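Local structure of ORC2 (Aeropyrum pernix, 1W5T) at residues A[32-37]-A[206-211]; A[40-45]-A[83-88]; A[135-140]-A[177-182]. The protein binds DNA and takes part in regulating DNA replication, as an AAA+ ATPase with a C-terminal winged-helix domain. One frame throughout, in Å; residues are numbered along the deposited sequence.

Contact 1 of 3, residues A[32-37]-A[206-211]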
loop_
_atom_site.group_PDB
_atom_site.type_symbol
_atom_site.label_atom_id
_atom_site.label_comp_id
_atom_site.label_asym_id
_atom_site.label_seq_id
_atom_site.Cartn_x
_atom_site.Cartn_y
_atom_site.Cartn_z
ATOM N N GLU A 32 -13.361 8.283 -8.529
ATOM C CA GLU A 32 -13.928 9.177 -9.547
ATOM C C GLU A 32 -13.011 10.311 -9.939
ATOM O O GLU A 32 -12.947 10.659 -11.115
ATOM C CB GLU A 32 -15.194 9.801 -9.058
ATOM C CG GLU A 32 -16.097 8.793 -8.423
ATOM C CD GLU A 32 -17.220 8.363 -9.318
ATOM O OE1 GLU A 32 -16.921 7.814 -10.416
ATOM O OE2 GLU A 32 -18.393 8.543 -8.887
ATOM N N ALA A 33 -12.310 10.862 -8.948
ATOM C CA ALA A 33 -11.421 11.993 -9.140
ATOM C C ALA A 33 -10.258 11.596 -9.997
ATOM O O ALA A 33 -9.901 12.342 -10.898
ATOM C CB ALA A 33 -10.907 12.550 -7.786
ATOM N N LEU A 34 -9.687 10.420 -9.704
ATOM C CA LEU A 34 -8.589 9.849 -10.456
ATOM C C LEU A 34 -9.034 9.502 -11.856
ATOM O O LEU A 34 -8.328 9.761 -12.815
ATOM C CB LEU A 34 -8.100 8.571 -9.796
ATOM C CG LEU A 34 -6.927 8.632 -8.848
ATOM C CD1 LEU A 34 -6.609 7.190 -8.455
ATOM C CD2 LEU A 34 -5.742 9.278 -9.491
ATOM N N ALA A 35 -10.194 8.868 -11.964
ATOM C CA ALA A 35 -10.719 8.511 -13.279
ATOM C C ALA A 35 -10.888 9.758 -14.134
ATOM O O ALA A 35 -10.390 9.819 -15.242
ATOM C CB ALA A 35 -12.022 7.767 -13.134
ATOM N N ARG A 36 -11.525 10.778 -13.574
ATOM C CA ARG A 36 -11.716 12.075 -14.241
ATOM C C ARG A 36 -10.455 12.774 -14.742
ATOM O O ARG A 36 -10.490 13.389 -15.797
ATOM C CB ARG A 36 -12.522 13.027 -13.362
ATOM C CG ARG A 36 -13.997 13.140 -13.713
ATOM C CD ARG A 36 -14.381 12.886 -15.208
ATOM N NE ARG A 36 -15.442 11.856 -15.319
ATOM C CZ ARG A 36 -16.188 11.606 -16.404
ATOM N NH1 ARG A 36 -16.013 12.300 -17.535
ATOM N NH2 ARG A 36 -17.121 10.644 -16.359
ATOM N N ILE A 37 -9.340 12.683 -14.023
ATOM C CA ILE A 37 -8.130 13.330 -14.525
ATOM C C ILE A 37 -7.703 12.700 -15.810
ATOM O O ILE A 37 -7.389 13.413 -16.772
ATOM C CB ILE A 37 -7.019 13.275 -13.507
ATOM C CG1 ILE A 37 -7.333 14.280 -12.415
ATOM C CG2 ILE A 37 -5.626 13.550 -14.147
ATOM C CD1 ILE A 37 -6.946 13.768 -11.092
ATOM N N ILE A 206 4.133 14.233 -11.899
ATOM C CA ILE A 206 2.982 13.659 -11.200
ATOM C C ILE A 206 1.955 14.718 -10.894
ATOM O O ILE A 206 2.200 15.607 -10.098
ATOM C CB ILE A 206 3.400 12.923 -9.892
ATOM C CG1 ILE A 206 4.476 11.895 -10.191
ATOM C CG2 ILE A 206 2.187 12.229 -9.273
ATOM C CD1 ILE A 206 5.054 11.244 -8.961
ATOM N N GLY A 207 0.811 14.635 -11.541
ATOM C CA GLY A 207 -0.159 15.703 -11.430
ATOM C C GLY A 207 -0.992 15.637 -10.170
ATOM O O GLY A 207 -1.364 16.667 -9.618
ATOM N N PHE A 208 -1.297 14.429 -9.726
ATOM C CA PHE A 208 -2.220 14.217 -8.617
ATOM C C PHE A 208 -1.732 13.067 -7.757
ATOM O O PHE A 208 -1.457 11.958 -8.247
ATOM C CB PHE A 208 -3.626 13.979 -9.145
ATOM C CG PHE A 208 -4.709 14.037 -8.095
ATOM C CD1 PHE A 208 -4.785 15.101 -7.195
ATOM C CD2 PHE A 208 -5.659 13.027 -8.008
ATOM C CE1 PHE A 208 -5.792 15.141 -6.222
ATOM C CE2 PHE A 208 -6.687 13.076 -7.054
ATOM C CZ PHE A 208 -6.747 14.125 -6.160
ATOM N N LYS A 209 -1.614 13.361 -6.470
ATOM C CA LYS A 209 -1.089 12.447 -5.475
ATOM C C LYS A 209 -2.243 12.192 -4.538
ATOM O O LYS A 209 -2.891 13.121 -4.046
ATOM C CB LYS A 209 0.096 13.051 -4.724
ATOM C CG LYS A 209 1.347 13.092 -5.512
ATOM C CD LYS A 209 2.275 14.200 -5.034
ATOM C CE LYS A 209 3.333 14.527 -6.069
ATOM N NZ LYS A 209 4.231 15.606 -5.611
ATOM N N LEU A 210 -2.505 10.928 -4.286
ATOM C CA LEU A 210 -3.615 10.558 -3.441
ATOM C C LEU A 210 -3.148 9.679 -2.269
ATOM O O LEU A 210 -2.600 8.573 -2.460
ATOM C CB LEU A 210 -4.659 9.827 -4.305
ATOM C CG LEU A 210 -6.063 9.694 -3.770
ATOM C CD1 LEU A 210 -6.531 11.002 -3.053
ATOM C CD2 LEU A 210 -6.966 9.365 -4.965
ATOM N N HIS A 211 -3.363 10.164 -1.052
ATOM C CA HIS A 211 -2.949 9.463 0.146
ATOM C C HIS A 211 -4.118 8.669 0.735
ATOM O O HIS A 211 -5.137 9.222 1.108
ATOM C CB HIS A 211 -2.388 10.482 1.138
ATOM C CG HIS A 211 -2.055 9.927 2.495
ATOM N ND1 HIS A 211 -2.713 10.325 3.639
ATOM C CD2 HIS A 211 -1.142 9.017 2.891
ATOM C CE1 HIS A 211 -2.216 9.681 4.677
ATOM N NE2 HIS A 211 -1.269 8.870 4.247
#
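Phe208 points its ring from strand 206-211 at helix 32-37 and meets three of the helix side chains. Its CG lies anti to the backbone N (chi1 -168°), which carries the ring out toward the helix. There CD1 of Ile37 presses on Phe208 CD2 at 3.4 Å, the closest approach between the segments, with the two side chains at about a right angle. Leu34 comes at the rim of the same ring: its CD2 lies near the ring plane, 4.0 Å from Phe208 CD2. On the Ala33 side the methyl CB is 4.3 Å from Phe208 CE2. The strand is an outermost one of the parallel sheet of the AAA+ core, bonded through its backbone to strand 51-56, and the helix packs against it almost antiparallel, at 170°, with the axes 10.2 Å apart. Leu34 and Ile37 also reach Asn52 of that neighbouring strand, so the helix spans both. The next residue, Lys209, alternates to the far side of the strand, where its NZ forms a salt bridge with Glu203. Leu210 turns back toward the helix and offers only its CD2 branch, which sits 4.0 Å from Leu34 CG and 4.1 Å from Leu34 CD1.

Contact 2 of 3, residues A[40-45]-A[83-88]; sequences NRLLSG and EGLTVK
A single methyl group, CD1 of Leu85, receives two consecutive leucines from the end of helix 28-43. Leu42 and Leu85 reach toward each other tip to tip, with Leu42 CD1 3.7 Å from Leu85 CD1, while Leu43 slants across and places its own CD1 3.8 Å from the same Leu85 CD1. Leu42 can meet it in this way because its CG is anti to the backbone N (chi1 -154°), sending both branches off the helix; its CD2 is also near, 4.1 Å from Leu85 CD1. Two helix ends come together here. Helix 28-43 finishes in a Schellman motif with Gly45, at positive phi, as the C-prime residue, its N making a weak bond to Leu42 O. Helix 65-82, which follows the P-loop, finishes in a second Schellman motif at Gly84, with Leu85 N bonded to Ala80 O. Beyond that turn the chain enters strand 87-93, closing a beta-alpha-beta crossover from strand 51-56 that passes over two intervening strands of the parallel sheet. At the start of the strand Val87 continues the apolar surface, its CG1 4.2 Å from Leu42 CD1. Ala80 and Tyr139 also touch Leu42, Leu85 and Val87, and Leu42 is buried among them. At the more exposed end, Leu43 crosses Glu83 at about a right angle, with Leu43 CD1 3.9 Å from Glu83 CG. Only the aliphatic part of the glutamate serves in this packing, since the bend at chi2 (-71°) turns the carboxylate away from the leucine.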
loop_
_atom_site.group_PDB
_atom_site.type_symbol
_atom_site.label_atom_id
_atom_site.label_comp_id
_atom_site.label_asym_id
_atom_site.label_seq_id
_atom_site.Cartn_x
_atom_site.Cartn_y
_atom_site.Cartn_z
ATOM N N ASN A 40 -10.720 13.469 -18.571
ATOM C CA ASN A 40 -10.653 14.866 -19.010
ATOM C C ASN A 40 -9.698 15.101 -20.188
ATOM O O ASN A 40 -10.044 15.804 -21.131
ATOM C CB ASN A 40 -10.181 15.789 -17.857
ATOM C CG ASN A 40 -11.237 16.030 -16.826
ATOM O OD1 ASN A 40 -10.937 16.563 -15.759
ATOM N ND2 ASN A 40 -12.484 15.663 -17.125
ATOM N N ARG A 41 -8.472 14.580 -20.065
ATOM C CA ARG A 41 -7.475 14.624 -21.140
ATOM C C ARG A 41 -7.979 13.805 -22.343
ATOM O O ARG A 41 -7.897 14.241 -23.473
ATOM C CB ARG A 41 -6.138 14.102 -20.615
ATOM C CG ARG A 41 -4.994 14.109 -21.602
ATOM C CD ARG A 41 -3.917 15.204 -21.413
ATOM N NE ARG A 41 -3.730 15.688 -20.066
ATOM C CZ ARG A 41 -3.124 16.800 -19.686
ATOM N NH1 ARG A 41 -3.036 17.014 -18.383
ATOM N NH2 ARG A 41 -2.631 17.700 -20.549
ATOM N N LEU A 42 -8.551 12.632 -22.083
ATOM C CA LEU A 42 -8.880 11.715 -23.157
ATOM C C LEU A 42 -10.144 12.108 -23.914
ATOM O O LEU A 42 -10.188 12.004 -25.113
ATOM C CB LEU A 42 -8.997 10.313 -22.582
ATOM C CG LEU A 42 -8.781 9.010 -23.338
ATOM C CD1 LEU A 42 -10.058 8.194 -23.178
ATOM C CD2 LEU A 42 -8.336 9.173 -24.786
ATOM N N LEU A 43 -11.176 12.510 -23.191
ATOM C CA LEU A 43 -12.460 12.846 -23.794
ATOM C C LEU A 43 -12.445 14.240 -24.466
ATOM O O LEU A 43 -13.372 14.591 -25.171
ATOM C CB LEU A 43 -13.557 12.780 -22.750
ATOM C CG LEU A 43 -14.408 11.524 -22.683
ATOM C CD1 LEU A 43 -13.717 10.236 -23.202
ATOM C CD2 LEU A 43 -14.880 11.340 -21.271
ATOM N N SER A 44 -11.372 15.003 -24.249
ATOM C CA SER A 44 -11.163 16.272 -24.933
ATOM C C SER A 44 -10.169 16.183 -26.108
ATOM O O SER A 44 -9.659 17.218 -26.553
ATOM C CB SER A 44 -10.664 17.302 -23.941
ATOM O OG SER A 44 -9.253 17.291 -23.880
ATOM N N GLY A 45 -9.883 14.966 -26.594
ATOM C CA GLY A 45 -9.065 14.766 -27.791
ATOM C C GLY A 45 -7.574 14.955 -27.589
ATOM O O GLY A 45 -6.794 14.915 -28.533
ATOM N N GLU A 83 -17.834 6.339 -25.257
ATOM C CA GLU A 83 -17.470 7.243 -26.347
ATOM C C GLU A 83 -16.708 6.519 -27.492
ATOM O O GLU A 83 -16.180 7.145 -28.417
ATOM C CB GLU A 83 -16.630 8.384 -25.786
ATOM C CG GLU A 83 -17.231 9.060 -24.550
ATOM C CD GLU A 83 -18.475 9.893 -24.863
ATOM O OE1 GLU A 83 -19.294 10.130 -23.931
ATOM O OE2 GLU A 83 -18.634 10.309 -26.041
ATOM N N GLY A 84 -16.651 5.192 -27.395
ATOM C CA GLY A 84 -16.069 4.358 -28.420
ATOM C C GLY A 84 -14.549 4.334 -28.564
ATOM O O GLY A 84 -14.068 3.914 -29.615
ATOM N N LEU A 85 -13.801 4.736 -27.530
ATOM C CA LEU A 85 -12.354 4.976 -27.645
ATOM C C LEU A 85 -11.316 3.789 -27.664
ATOM O O LEU A 85 -10.395 3.769 -28.571
ATOM C CB LEU A 85 -11.938 6.063 -26.664
ATOM C CG LEU A 85 -12.315 7.436 -27.245
ATOM C CD1 LEU A 85 -12.118 8.551 -26.267
ATOM C CD2 LEU A 85 -11.528 7.732 -28.506
ATOM N N THR A 86 -11.472 2.855 -26.701
ATOM C CA THR A 86 -10.562 1.706 -26.395
ATOM C C THR A 86 -9.322 1.965 -25.506
ATOM O O THR A 86 -8.246 2.325 -25.993
ATOM C CB THR A 86 -10.177 0.767 -27.603
ATOM O OG1 THR A 86 -11.309 0.474 -28.422
ATOM C CG2 THR A 86 -9.789 -0.660 -27.081
ATOM N N VAL A 87 -9.459 1.764 -24.198
ATOM C CA VAL A 87 -8.287 1.822 -23.359
ATOM C C VAL A 87 -8.005 0.464 -22.738
ATOM O O VAL A 87 -8.878 -0.158 -22.125
ATOM C CB VAL A 87 -8.222 3.063 -22.356
ATOM C CG1 VAL A 87 -9.326 4.094 -22.594
ATOM C CG2 VAL A 87 -8.120 2.654 -20.900
ATOM N N LYS A 88 -6.783 0.007 -22.975
ATOM C CA LYS A 88 -6.285 -1.201 -22.386
ATOM C C LYS A 88 -5.638 -0.894 -21.072
ATOM O O LYS A 88 -5.195 0.216 -20.825
ATOM C CB LYS A 88 -5.274 -1.926 -23.299
ATOM C CG LYS A 88 -5.093 -1.353 -24.717
ATOM C CD LYS A 88 -5.426 -2.394 -25.802
ATOM C CE LYS A 88 -4.410 -3.591 -25.872
ATOM N NZ LYS A 88 -5.158 -4.953 -26.037
#

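Contact 3 of 3, residues A[135-140]-A[177-182]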
loop_
_atom_site.group_PDB
_atom_site.type_symbol
_atom_site.label_atom_id
_atom_site.label_comp_id
_atom_site.label_asym_id
_atom_site.label_seq_id
_atom_site.Cartn_x
_atom_site.Cartn_y
_atom_site.Cartn_z
ATOM N N VAL A 135 -1.138 1.957 -34.487
ATOM C CA VAL A 135 -1.741 1.111 -35.524
ATOM C C VAL A 135 -3.193 0.777 -35.169
ATOM O O VAL A 135 -4.112 0.977 -35.968
ATOM C CB VAL A 135 -0.887 -0.120 -35.861
ATOM C CG1 VAL A 135 -1.658 -1.119 -36.725
ATOM C CG2 VAL A 135 0.404 0.352 -36.549
ATOM N N GLU A 136 -3.381 0.407 -33.920
ATOM C CA GLU A 136 -4.625 -0.147 -33.435
ATOM C C GLU A 136 -5.667 0.878 -33.088
ATOM O O GLU A 136 -6.863 0.565 -33.053
ATOM C CB GLU A 136 -4.327 -0.958 -32.171
ATOM C CG GLU A 136 -3.494 -2.180 -32.445
ATOM C CD GLU A 136 -4.361 -3.355 -32.798
ATOM O OE1 GLU A 136 -3.793 -4.446 -33.018
ATOM O OE2 GLU A 136 -5.615 -3.168 -32.832
ATOM N N ASN A 137 -5.210 2.095 -32.843
ATOM C CA ASN A 137 -6.052 3.163 -32.337
ATOM C C ASN A 137 -6.517 2.841 -30.925
ATOM O O ASN A 137 -7.687 2.968 -30.611
ATOM C CB ASN A 137 -7.231 3.465 -33.278
ATOM C CG ASN A 137 -7.916 4.780 -32.952
ATOM O OD1 ASN A 137 -7.474 5.541 -32.060
ATOM N ND2 ASN A 137 -9.012 5.049 -33.650
ATOM N N HIS A 138 -5.574 2.401 -30.095
ATOM C CA HIS A 138 -5.834 2.073 -28.723
ATOM C C HIS A 138 -5.088 3.050 -27.766
ATOM O O HIS A 138 -4.061 3.669 -28.109
ATOM C CB HIS A 138 -5.340 0.642 -28.454
ATOM C CG HIS A 138 -6.164 -0.440 -29.056
ATOM N ND1 HIS A 138 -5.774 -1.768 -29.021
ATOM C CD2 HIS A 138 -7.343 -0.415 -29.720
ATOM C CE1 HIS A 138 -6.693 -2.515 -29.612
ATOM N NE2 HIS A 138 -7.665 -1.718 -30.041
ATOM N N TYR A 139 -5.572 3.148 -26.541
ATOM C CA TYR A 139 -4.848 3.839 -25.472
ATOM C C TYR A 139 -4.449 2.816 -24.371
ATOM O O TYR A 139 -5.076 1.762 -24.237
ATOM C CB TYR A 139 -5.751 4.911 -24.917
ATOM C CG TYR A 139 -6.201 5.865 -25.993
ATOM C CD1 TYR A 139 -7.327 5.586 -26.821
ATOM C CD2 TYR A 139 -5.497 7.029 -26.213
ATOM C CE1 TYR A 139 -7.709 6.488 -27.837
ATOM C CE2 TYR A 139 -5.869 7.927 -27.198
ATOM C CZ TYR A 139 -6.959 7.673 -27.992
ATOM O OH TYR A 139 -7.270 8.634 -28.941
ATOM N N LEU A 140 -3.395 3.102 -23.620
ATOM C CA LEU A 140 -2.901 2.156 -22.624
ATOM C C LEU A 140 -2.702 2.880 -21.310
ATOM O O LEU A 140 -1.946 3.829 -21.218
ATOM C CB LEU A 140 -1.591 1.515 -23.094
ATOM C CG LEU A 140 -0.795 0.549 -22.191
ATOM C CD1 LEU A 140 -1.454 -0.856 -22.052
ATOM C CD2 LEU A 140 0.644 0.433 -22.653
ATOM N N VAL A 177 -0.568 11.706 -31.333
ATOM C CA VAL A 177 -1.541 11.373 -30.299
ATOM C C VAL A 177 -0.813 10.597 -29.164
ATOM O O VAL A 177 -0.276 9.504 -29.389
ATOM C CB VAL A 177 -2.763 10.566 -30.885
ATOM C CG1 VAL A 177 -3.802 10.275 -29.839
ATOM C CG2 VAL A 177 -3.467 11.341 -32.012
ATOM N N ASN A 178 -0.749 11.200 -27.973
ATOM C CA ASN A 178 -0.238 10.556 -26.751
ATOM C C ASN A 178 -1.182 9.432 -26.313
ATOM O O ASN A 178 -2.382 9.688 -26.082
ATOM C CB ASN A 178 -0.137 11.583 -25.629
ATOM C CG ASN A 178 0.829 12.746 -25.959
ATOM O OD1 ASN A 178 1.667 12.654 -26.855
ATOM N ND2 ASN A 178 0.701 13.829 -25.232
ATOM N N ARG A 179 -0.669 8.207 -26.159
ATOM C CA ARG A 179 -1.564 7.069 -25.901
ATOM C C ARG A 179 -1.212 6.212 -24.699
ATOM O O ARG A 179 -1.699 5.091 -24.590
ATOM C CB ARG A 179 -1.644 6.166 -27.139
ATOM C CG ARG A 179 -1.898 6.889 -28.437
ATOM C CD ARG A 179 -2.230 5.925 -29.535
ATOM N NE ARG A 179 -2.621 6.590 -30.749
ATOM C CZ ARG A 179 -3.836 6.733 -31.210
ATOM N NH1 ARG A 179 -4.923 6.255 -30.588
ATOM N NH2 ARG A 179 -3.956 7.388 -32.359
ATOM N N ILE A 180 -0.373 6.729 -23.807
ATOM C CA ILE A 180 0.057 5.981 -22.612
ATOM C C ILE A 180 -0.016 6.875 -21.382
ATOM O O ILE A 180 0.608 7.942 -21.356
ATOM C CB ILE A 180 1.509 5.450 -22.730
ATOM C CG1 ILE A 180 1.717 4.624 -23.993
ATOM C CG2 ILE A 180 1.816 4.526 -21.539
ATOM C CD1 ILE A 180 3.129 4.204 -24.152
ATOM N N GLY A 181 -0.774 6.458 -20.375
ATOM C CA GLY A 181 -0.755 7.139 -19.096
ATOM C C GLY A 181 -0.358 6.178 -17.993
ATOM O O GLY A 181 -0.250 4.977 -18.215
ATOM N N PHE A 182 -0.167 6.707 -16.791
ATOM C CA PHE A 182 0.386 5.948 -15.691
ATOM C C PHE A 182 -0.314 6.197 -14.400
ATOM O O PHE A 182 -0.686 7.305 -14.105
ATOM C CB PHE A 182 1.850 6.308 -15.493
ATOM C CG PHE A 182 2.731 5.816 -16.580
ATOM C CD1 PHE A 182 3.119 6.660 -17.582
ATOM C CD2 PHE A 182 3.184 4.504 -16.590
ATOM C CE1 PHE A 182 3.960 6.226 -18.584
ATOM C CE2 PHE A 182 4.002 4.051 -17.629
ATOM C CZ PHE A 182 4.391 4.928 -18.618
#
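Arg179 threads between Tyr139, His138 and Asn137, and the packing is tight along its length. Its chain is extended from CG to NE and runs past the backbone of His138, whose O is 3.2 Å from Arg179 CD, until NH1 comes over one face of the Tyr139 ring, near its rim. NH1 lies 3.6 Å above the ring plane, with ring and guanidinium planes 38° apart; as Arg179 CZ is 5.0 Å from the ring centroid, any cation-pi attraction is weak. Val177 CG1 sits over the centre of a guanidinium face. Next to this, the strands join in parallel register: Leu140 N donates to Arg179 O at 2.8 Å, and Gly181 N to Leu140 O at 3.0 Å. Looser is the pair Leu140 and Ile180, which project on the same face of the sheet with CD2 and CG2 4.4 Å apart and Leu133 of the preceding helix against both. At the solvent end Asn137, the C-prime residue of a Schellman motif ending helix 122-136, meets the other segment through OD1, which accepts a bond from Arg179 NH1 (3.0 Å, 147° at the hydrogen), the amide and guanidinium planes being perpendicular. Asp175 takes NH2 in a salt bridge. The positive charge of Arg179 is therefore probably balanced chiefly by Asp175, while the neutral amide of Asn137 helps fix the rotation of the guanidinium.

In the fold
All three contacts reach the parallel sheet of the AAA+ core, and contacts 2 and 3 lie within the chain loop that contact 1 closes. Contacts 1 and 2 share helix 28-43, their centres about 16 Å apart, and touch where Arg36 NH1 is 4.0 Å from Leu43 CD2. Contacts 2 and 3, about 9 Å between centres, meet where the adjacent strands 87-93 and 139-145 pair: Thr86 O to Tyr139 N (2.9 Å) and Lys88 N to Tyr139 O (2.8 Å) are probable hydrogen bonds. Contact 1 is closest to the nucleotide: the Leu210 side chain is about 9 Å from that of the ATP-binding Lys65 and about 11 Å from the bound ATP analogue. Contacts 2 and 3 lie farther off.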